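Side-chain contacts in TRAP dicarboxylate transporter, DctP subunit (Ochrobactrum anthropi, PDB 4P47), which probably binds small organic acids in the periplasm and delivers them to a TRAP-type membrane transporter: residues 93-98 with 144-149; 99-104 with 137-142; 106-111 with 126-131. All coordinates share one frame; numbering follows the deposited sequence.

At the end of strand 90-94 the chain runs through residues 93-98, whose partner 144-149 in interaction 1 closes the widest loop, with 45 residues between the two segments. Directly afterwards residues 99-104 meet 137-142 in interaction 2, and residues 106-111 meet 126-131 in interaction 3. The three closures are concentric and none crosses another: interaction 3 is innermost, interaction 2 surrounds it and interaction 1 encloses both. Interactions 1 and 2 use strand 141-156 at different points and join it to the loop that follows strand 90-94, whereas interaction 3 brings helix 127-133 against that loop. A hydrogen bond from Y146 OH to G129 O (2.8 Å) couples interactions 1 and 3.

Interaction 1: 93-98 with 144-149; sequences MNAGIL and LAYWEL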
loop_
_atom_site.group_PDB
_atom_site.type_symbol
_atom_site.label_atom_id
_atom_site.label_comp_id
_atom_site.label_asym_id
_atom_site.label_seq_id
_atom_site.Cartn_x
_atom_site.Cartn_y
_atom_site.Cartn_z
ATOM N N MET A 93 -8.093 -1.197 2.871
ATOM C CA MET A 93 -7.655 -0.046 2.064
ATOM C C MET A 93 -6.225 0.295 2.398
ATOM O O MET A 93 -5.689 -0.152 3.402
ATOM C CB MET A 93 -8.518 1.190 2.346
ATOM C CG MET A 93 -8.338 1.731 3.761
ATOM S SD MET A 93 -9.404 3.165 4.126
ATOM C CE MET A 93 -10.941 2.302 4.243
ATOM N N ASN A 94 -5.605 1.122 1.567
ATOM C CA ASN A 94 -4.247 1.571 1.831
ATOM C C ASN A 94 -4.162 2.199 3.211
ATOM O O ASN A 94 -4.951 3.096 3.560
ATOM C CB ASN A 94 -3.799 2.571 0.752
ATOM C CG ASN A 94 -3.499 1.908 -0.582
ATOM O OD1 ASN A 94 -3.458 0.696 -0.713
ATOM N ND2 ASN A 94 -3.311 2.728 -1.604
ATOM N N ALA A 95 -3.190 1.758 3.998
ATOM C CA ALA A 95 -3.134 2.175 5.387
ATOM C C ALA A 95 -2.809 3.652 5.575
ATOM O O ALA A 95 -3.182 4.241 6.582
ATOM C CB ALA A 95 -2.157 1.308 6.164
ATOM N N GLY A 96 -2.151 4.259 4.604
ATOM C CA GLY A 96 -1.817 5.673 4.693
ATOM C C GLY A 96 -3.047 6.555 4.722
ATOM O O GLY A 96 -2.982 7.693 5.204
ATOM N N ILE A 97 -4.162 6.051 4.222
ATOM C CA ILE A 97 -5.411 6.806 4.259
ATOM C C ILE A 97 -5.813 7.134 5.710
ATOM O O ILE A 97 -6.496 8.124 5.963
ATOM C CB ILE A 97 -6.515 6.055 3.501
ATOM C CG1 ILE A 97 -6.127 5.907 2.030
ATOM C CG2 ILE A 97 -7.881 6.781 3.639
ATOM C CD1 ILE A 97 -7.048 4.948 1.261
ATOM N N LEU A 98 -5.390 6.297 6.652
ATOM C CA LEU A 98 -5.727 6.507 8.056
ATOM C C LEU A 98 -5.126 7.755 8.675
ATOM O O LEU A 98 -5.564 8.165 9.745
ATOM C CB LEU A 98 -5.308 5.305 8.895
ATOM C CG LEU A 98 -6.305 4.159 8.813
ATOM C CD1 LEU A 98 -5.672 2.841 9.181
ATOM C CD2 LEU A 98 -7.507 4.430 9.709
ATOM N N LEU A 144 -7.171 -5.642 11.937
ATOM C CA LEU A 144 -7.060 -7.098 11.967
ATOM C C LEU A 144 -5.753 -7.636 11.375
ATOM O O LEU A 144 -5.159 -8.566 11.918
ATOM C CB LEU A 144 -8.254 -7.712 11.234
ATOM C CG LEU A 144 -9.622 -7.455 11.856
ATOM C CD1 LEU A 144 -10.713 -7.966 10.942
ATOM C CD2 LEU A 144 -9.716 -8.130 13.240
ATOM N N ALA A 145 -5.292 -7.067 10.266
ATOM C CA ALA A 145 -4.113 -7.558 9.562
ATOM C C ALA A 145 -3.721 -6.530 8.523
ATOM O O ALA A 145 -4.529 -5.674 8.142
ATOM C CB ALA A 145 -4.391 -8.901 8.885
ATOM N N TYR A 146 -2.478 -6.612 8.078
ATOM C CA TYR A 146 -2.024 -5.886 6.913
ATOM C C TYR A 146 -1.927 -6.833 5.727
ATOM O O TYR A 146 -1.379 -7.930 5.842
ATOM C CB TYR A 146 -0.662 -5.229 7.167
ATOM C CG TYR A 146 -0.680 -4.184 8.239
ATOM C CD1 TYR A 146 -1.116 -2.902 7.968
ATOM C CD2 TYR A 146 -0.251 -4.462 9.525
ATOM C CE1 TYR A 146 -1.150 -1.926 8.944
ATOM C CE2 TYR A 146 -0.262 -3.485 10.496
ATOM C CZ TYR A 146 -0.702 -2.223 10.200
ATOM O OH TYR A 146 -0.724 -1.223 11.161
ATOM N N TRP A 147 -2.494 -6.411 4.602
ATOM C CA TRP A 147 -2.368 -7.123 3.337
ATOM C C TRP A 147 -1.537 -6.226 2.397
ATOM O O TRP A 147 -1.048 -5.169 2.821
ATOM C CB TRP A 147 -3.742 -7.394 2.734
ATOM C CG TRP A 147 -4.626 -8.371 3.470
ATOM C CD1 TRP A 147 -4.379 -9.012 4.645
ATOM C CD2 TRP A 147 -5.914 -8.792 3.042
ATOM N NE1 TRP A 147 -5.442 -9.832 4.964
ATOM C CE2 TRP A 147 -6.402 -9.696 3.991
ATOM C CE3 TRP A 147 -6.722 -8.462 1.940
ATOM C CZ2 TRP A 147 -7.663 -10.280 3.871
ATOM C CZ3 TRP A 147 -7.950 -9.048 1.813
ATOM C CH2 TRP A 147 -8.422 -9.929 2.778
ATOM N N GLU A 148 -1.342 -6.643 1.153
ATOM C CA GLU A 148 -0.483 -5.880 0.246
ATOM C C GLU A 148 -1.262 -5.220 -0.870
ATOM O O GLU A 148 -2.079 -5.869 -1.507
ATOM C CB GLU A 148 0.553 -6.805 -0.382
ATOM C CG GLU A 148 1.420 -6.126 -1.450
ATOM C CD GLU A 148 2.646 -6.940 -1.789
ATOM O OE1 GLU A 148 3.652 -6.745 -1.087
ATOM O OE2 GLU A 148 2.587 -7.750 -2.749
ATOM N N LEU A 149 -0.997 -3.939 -1.134
ATOM C CA LEU A 149 -1.293 -3.371 -2.446
ATOM C C LEU A 149 -0.032 -3.470 -3.301
ATOM O O LEU A 149 0.008 -4.222 -4.267
ATOM C CB LEU A 149 -1.812 -1.932 -2.349
ATOM C CG LEU A 149 -2.434 -1.355 -3.615
ATOM C CD1 LEU A 149 -1.378 -1.008 -4.631
ATOM C CD2 LEU A 149 -3.465 -2.275 -4.241
#
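N94 and L149 make the closer of the two touches here: the amide oxygen N94 OD1 rests against L149 CB at 3.5 Å, with L149 CG little farther off at 3.7 Å. This is van der Waals contact between a polar oxygen and aliphatic carbons; the hydrogen bond to OD1 comes from Q240 NE2. L149 CB is brought to the amide by the backbone, and with CG anti to the backbone N (chi1 -167°) the next carbon also lies against OD1. The second touch is looser and apolar: A95 CB lies at the edge of the Y146 ring, near the ring plane and 4.4 Å from CE1. Beyond the ring, the phenol OH of Y146 is hydrogen-bonded to G129 O, which helps fix the direction in which the ring reaches.

Within 93-98, backbone bonds hold the two contact residues. The chain leaves its strand at N94 and winds at once into a 3-10 turn, where I97 N donates to N94 O (3.1 Å) and L98 N to A95 O (3.0 Å). Strand 229-245 runs between the segments, its backbone pairing with M93 and A95 on one side and with L144, A145 and W147 on the other. An antiparallel strand lying between these two neighbours is consistent with the type II periplasmic binding protein fold.

Interaction 2: 99-104 with 137-142; sequences SSTVKA and PDTGLI
T101, V102, T139 and L141 meet without a flat side chain among them, so there is no ring or amide face to cover, and the contact is made by methyl groups and one hydroxyl. It joins the loop after strand 90-94 to the tight turn leading into strand 141-156, a long strand of the two-domain solute-binding protein fold. T101 turns its methyl CG2 anti to the backbone N, which sends that group across to T139, where it lies 3.7 Å from OG1 and 3.7 Å from CB. The hydroxyl is merely brushed by this methyl: T139 OG1 is hydrogen-bonded to L136 O, a bond that holds the side chain with OG1 between its backbone N and carbonyl carbon (chi1 73°). That rotation puts T139 CG2 beside the backbone N, where it faces the valine.

The turn carrying T139 is closed by G140 N donating to P137 O (3.0 Å), and G140 takes a positive phi of 88°, at which a side chain would be jammed against T139 O, so the position suits glycine. T139 O is bound by Q84 NE2 of helix 76-85, and L80 of the same helix packs on both T101 and L141. At the start of the strand, L141 CD1 adds a looser touch on T101 CG2 at 4.4 Å. The side chains of V102 and T139 cross at about a right angle, with V102 CG2 and T139 CG2 3.7 Å apart.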
loop_
_atom_site.group_PDB
_atom_site.type_symbol
_atom_site.label_atom_id
_atom_site.label_comp_id
_atom_site.label_asym_id
_atom_site.label_seq_id
_atom_site.Cartn_x
_atom_site.Cartn_y
_atom_site.Cartn_z
ATOM N N SER A 99 -4.128 8.361 8.038
ATOM C CA SER A 99 -3.356 9.409 8.709
ATOM C C SER A 99 -4.205 10.583 9.219
ATOM O O SER A 99 -3.846 11.208 10.218
ATOM C CB SER A 99 -2.218 9.917 7.822
ATOM O OG SER A 99 -2.705 10.565 6.661
ATOM N N SER A 100 -5.316 10.895 8.551
ATOM C CA SER A 100 -6.179 11.987 9.036
ATOM C C SER A 100 -7.084 11.528 10.192
ATOM O O SER A 100 -7.827 12.334 10.782
ATOM C CB SER A 100 -6.993 12.588 7.893
ATOM O OG SER A 100 -7.886 11.656 7.351
ATOM N N THR A 101 -7.019 10.236 10.508
ATOM C CA THR A 101 -7.693 9.654 11.662
ATOM C C THR A 101 -6.708 9.427 12.823
ATOM O O THR A 101 -6.996 9.748 13.987
ATOM C CB THR A 101 -8.362 8.320 11.259
ATOM O OG1 THR A 101 -9.364 8.571 10.263
ATOM C CG2 THR A 101 -9.013 7.671 12.457
ATOM N N VAL A 102 -5.543 8.879 12.499
ATOM C CA VAL A 102 -4.474 8.630 13.449
ATOM C C VAL A 102 -3.189 9.020 12.731
ATOM O O VAL A 102 -2.751 8.326 11.817
ATOM C CB VAL A 102 -4.429 7.143 13.870
ATOM C CG1 VAL A 102 -3.157 6.828 14.648
ATOM C CG2 VAL A 102 -5.671 6.787 14.667
ATOM N N LYS A 103 -2.594 10.139 13.117
ATOM C CA LYS A 103 -1.472 10.696 12.365
ATOM C C LYS A 103 -0.264 9.773 12.231
ATOM O O LYS A 103 0.479 9.861 11.238
ATOM C CB LYS A 103 -1.024 12.012 13.010
ATOM C CG LYS A 103 -1.595 13.216 12.325
ATOM C CD LYS A 103 -0.988 13.395 10.938
ATOM C CE LYS A 103 -1.913 14.201 10.055
ATOM N NZ LYS A 103 -2.538 15.342 10.786
ATOM N N ALA A 104 -0.061 8.901 13.210
ATOM C CA ALA A 104 1.066 7.989 13.170
ATOM C C ALA A 104 1.047 7.138 11.894
ATOM O O ALA A 104 2.117 6.724 11.452
ATOM C CB ALA A 104 1.093 7.116 14.419
ATOM N N PRO A 137 -8.639 1.618 18.165
ATOM C CA PRO A 137 -9.905 1.457 18.900
ATOM C C PRO A 137 -10.523 2.770 19.390
ATOM O O PRO A 137 -11.739 2.937 19.300
ATOM C CB PRO A 137 -9.521 0.518 20.040
ATOM C CG PRO A 137 -8.453 -0.335 19.432
ATOM C CD PRO A 137 -7.647 0.610 18.591
ATOM N N ASP A 138 -9.701 3.717 19.828
ATOM C CA ASP A 138 -10.240 4.994 20.305
ATOM C C ASP A 138 -10.950 5.779 19.207
ATOM O O ASP A 138 -11.736 6.676 19.496
ATOM C CB ASP A 138 -9.144 5.853 20.940
ATOM C CG ASP A 138 -8.700 5.325 22.289
ATOM O OD1 ASP A 138 -9.409 4.469 22.857
ATOM O OD2 ASP A 138 -7.639 5.775 22.765
ATOM N N THR A 139 -10.680 5.441 17.950
ATOM C CA THR A 139 -11.321 6.106 16.818
ATOM C C THR A 139 -12.497 5.309 16.250
ATOM O O THR A 139 -13.042 5.704 15.210
ATOM C CB THR A 139 -10.321 6.396 15.675
ATOM O OG1 THR A 139 -9.985 5.178 14.988
ATOM C CG2 THR A 139 -9.048 7.044 16.193
ATOM N N GLY A 140 -12.870 4.203 16.885
ATOM C CA GLY A 140 -13.984 3.396 16.434
ATOM C C GLY A 140 -13.643 2.324 15.409
ATOM O O GLY A 140 -14.551 1.790 14.765
ATOM N N LEU A 141 -12.367 1.971 15.307
ATOM C CA LEU A 141 -11.856 1.009 14.317
ATOM C C LEU A 141 -11.024 -0.063 15.005
ATOM O O LEU A 141 -10.325 0.226 15.967
ATOM C CB LEU A 141 -10.991 1.747 13.300
ATOM C CG LEU A 141 -11.737 2.791 12.463
ATOM C CD1 LEU A 141 -10.760 3.696 11.755
ATOM C CD2 LEU A 141 -12.680 2.111 11.445
ATOM N N ILE A 142 -11.086 -1.290 14.504
ATOM C CA ILE A 142 -10.231 -2.368 14.963
ATOM C C ILE A 142 -9.414 -2.867 13.773
ATOM O O ILE A 142 -9.983 -3.283 12.745
ATOM C CB ILE A 142 -11.081 -3.554 15.481
ATOM C CG1 ILE A 142 -12.047 -3.092 16.580
ATOM C CG2 ILE A 142 -10.203 -4.700 15.968
ATOM C CD1 ILE A 142 -11.388 -2.563 17.841
#

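Interaction 3: 106-111 with 126-131; sequences EAVDLP and GPFGTN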
loop_
_atom_site.group_PDB
_atom_site.type_symbol
_atom_site.label_atom_id
_atom_site.label_comp_id
_atom_site.label_asym_id
_atom_site.label_seq_id
_atom_site.Cartn_x
_atom_site.Cartn_y
_atom_site.Cartn_z
ATOM N N GLU A 106 0.763 8.024 8.978
ATOM C CA GLU A 106 1.544 8.650 7.913
ATOM C C GLU A 106 2.905 8.009 7.768
ATOM O O GLU A 106 3.517 8.079 6.693
ATOM C CB GLU A 106 1.663 10.143 8.186
ATOM C CG GLU A 106 2.379 10.955 7.142
ATOM C CD GLU A 106 2.287 12.433 7.435
ATOM O OE1 GLU A 106 2.908 12.879 8.433
ATOM O OE2 GLU A 106 1.596 13.136 6.687
ATOM N N ALA A 107 3.364 7.326 8.813
ATOM C CA ALA A 107 4.647 6.644 8.733
ATOM C C ALA A 107 4.689 5.634 7.570
ATOM O O ALA A 107 5.746 5.408 6.985
ATOM C CB ALA A 107 5.002 5.943 10.065
ATOM N N VAL A 108 3.564 5.005 7.232
ATOM C CA VAL A 108 3.607 3.981 6.180
ATOM C C VAL A 108 3.796 4.577 4.795
ATOM O O VAL A 108 4.126 3.861 3.860
ATOM C CB VAL A 108 2.372 3.047 6.168
ATOM C CG1 VAL A 108 2.148 2.410 7.538
ATOM C CG2 VAL A 108 1.114 3.737 5.671
ATOM N N ASP A 109 3.598 5.879 4.660
ATOM C CA ASP A 109 3.845 6.579 3.404
ATOM C C ASP A 109 5.278 7.127 3.270
ATOM O O ASP A 109 5.620 7.695 2.240
ATOM C CB ASP A 109 2.864 7.742 3.254
ATOM C CG ASP A 109 1.452 7.297 2.898
ATOM O OD1 ASP A 109 1.268 6.196 2.337
ATOM O OD2 ASP A 109 0.524 8.091 3.116
ATOM N N LEU A 110 6.120 6.987 4.290
ATOM C CA LEU A 110 7.475 7.537 4.209
ATOM C C LEU A 110 8.271 6.823 3.122
ATOM O O LEU A 110 8.055 5.653 2.846
ATOM C CB LEU A 110 8.185 7.432 5.578
ATOM C CG LEU A 110 7.569 8.274 6.703
ATOM C CD1 LEU A 110 8.204 7.912 8.043
ATOM C CD2 LEU A 110 7.686 9.778 6.451
ATOM N N PRO A 111 9.189 7.549 2.491
ATOM C CA PRO A 111 9.878 6.950 1.336
ATOM C C PRO A 111 10.993 5.941 1.585
ATOM O O PRO A 111 11.733 5.984 2.583
ATOM C CB PRO A 111 10.421 8.164 0.567
ATOM C CG PRO A 111 10.410 9.294 1.526
ATOM C CD PRO A 111 9.401 8.996 2.620
ATOM N N GLY A 126 5.287 -6.978 12.501
ATOM C CA GLY A 126 5.980 -6.832 13.771
ATOM C C GLY A 126 5.523 -5.626 14.570
ATOM O O GLY A 126 4.443 -5.088 14.354
ATOM N N PRO A 127 6.336 -5.194 15.531
ATOM C CA PRO A 127 5.934 -4.137 16.451
ATOM C C PRO A 127 5.505 -2.844 15.746
ATOM O O PRO A 127 4.557 -2.190 16.196
ATOM C CB PRO A 127 7.193 -3.943 17.316
ATOM C CG PRO A 127 7.805 -5.307 17.327
ATOM C CD PRO A 127 7.603 -5.820 15.941
ATOM N N PHE A 128 6.170 -2.465 14.659
ATOM C CA PHE A 128 5.792 -1.239 13.976
ATOM C C PHE A 128 4.310 -1.264 13.579
ATOM O O PHE A 128 3.528 -0.367 13.913
ATOM C CB PHE A 128 6.657 -1.023 12.742
ATOM C CG PHE A 128 6.166 0.090 11.855
ATOM C CD1 PHE A 128 6.234 1.413 12.269
ATOM C CD2 PHE A 128 5.638 -0.183 10.609
ATOM C CE1 PHE A 128 5.776 2.432 11.455
ATOM C CE2 PHE A 128 5.195 0.826 9.785
ATOM C CZ PHE A 128 5.255 2.134 10.207
ATOM N N GLY A 129 3.911 -2.302 12.855
ATOM C CA GLY A 129 2.529 -2.390 12.411
ATOM C C GLY A 129 1.556 -2.598 13.555
ATOM O O GLY A 129 0.431 -2.089 13.550
ATOM N N THR A 130 1.977 -3.393 14.534
ATOM C CA THR A 130 1.138 -3.721 15.667
ATOM C C THR A 130 0.847 -2.501 16.529
ATOM O O THR A 130 -0.287 -2.258 16.935
ATOM C CB THR A 130 1.787 -4.839 16.479
ATOM O OG1 THR A 130 1.934 -5.993 15.634
ATOM C CG2 THR A 130 0.941 -5.203 17.705
ATOM N N ASN A 131 1.864 -1.690 16.765
ATOM C CA ASN A 131 1.688 -0.498 17.569
ATOM C C ASN A 131 0.853 0.569 16.869
ATOM O O ASN A 131 0.152 1.332 17.518
ATOM C CB ASN A 131 3.048 0.048 18.036
ATOM C CG ASN A 131 3.676 -0.816 19.099
ATOM O OD1 ASN A 131 2.983 -1.550 19.786
ATOM N ND2 ASN A 131 4.991 -0.741 19.231
#
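F128 reaches A107 and V108 because its CG stands anti to the backbone N (chi1 170°), which carries the ring away from the helix and towards the loop. V108 holds CG1 anti to its carbonyl carbon (chi1 -54°), and that methyl comes to 4.1 Å from both CE2 and CZ of F128, at a slant to the ring. A107 CB lies at the ring edge and in its plane, 3.8 Å from F128 CZ and 3.9 Å from CE1. The far end of the ring is thus met by both loop side chains. Replacing F128 by an alanine would probably open a gap in this buried site and leave A107 CB and V108 CG1 without their aromatic partner.

Where the helix begins, G126 O accepts from both T130 N and T130 OG1; the hydroxyl, 3.0 Å away, approaches from above the carbonyl plane. In the surrounding fold, L327 of helix 321-336 touches F128, T323 of that helix and I319 of helix 316-319 touch A107, and A95, just past strand 90-94, packs on V108.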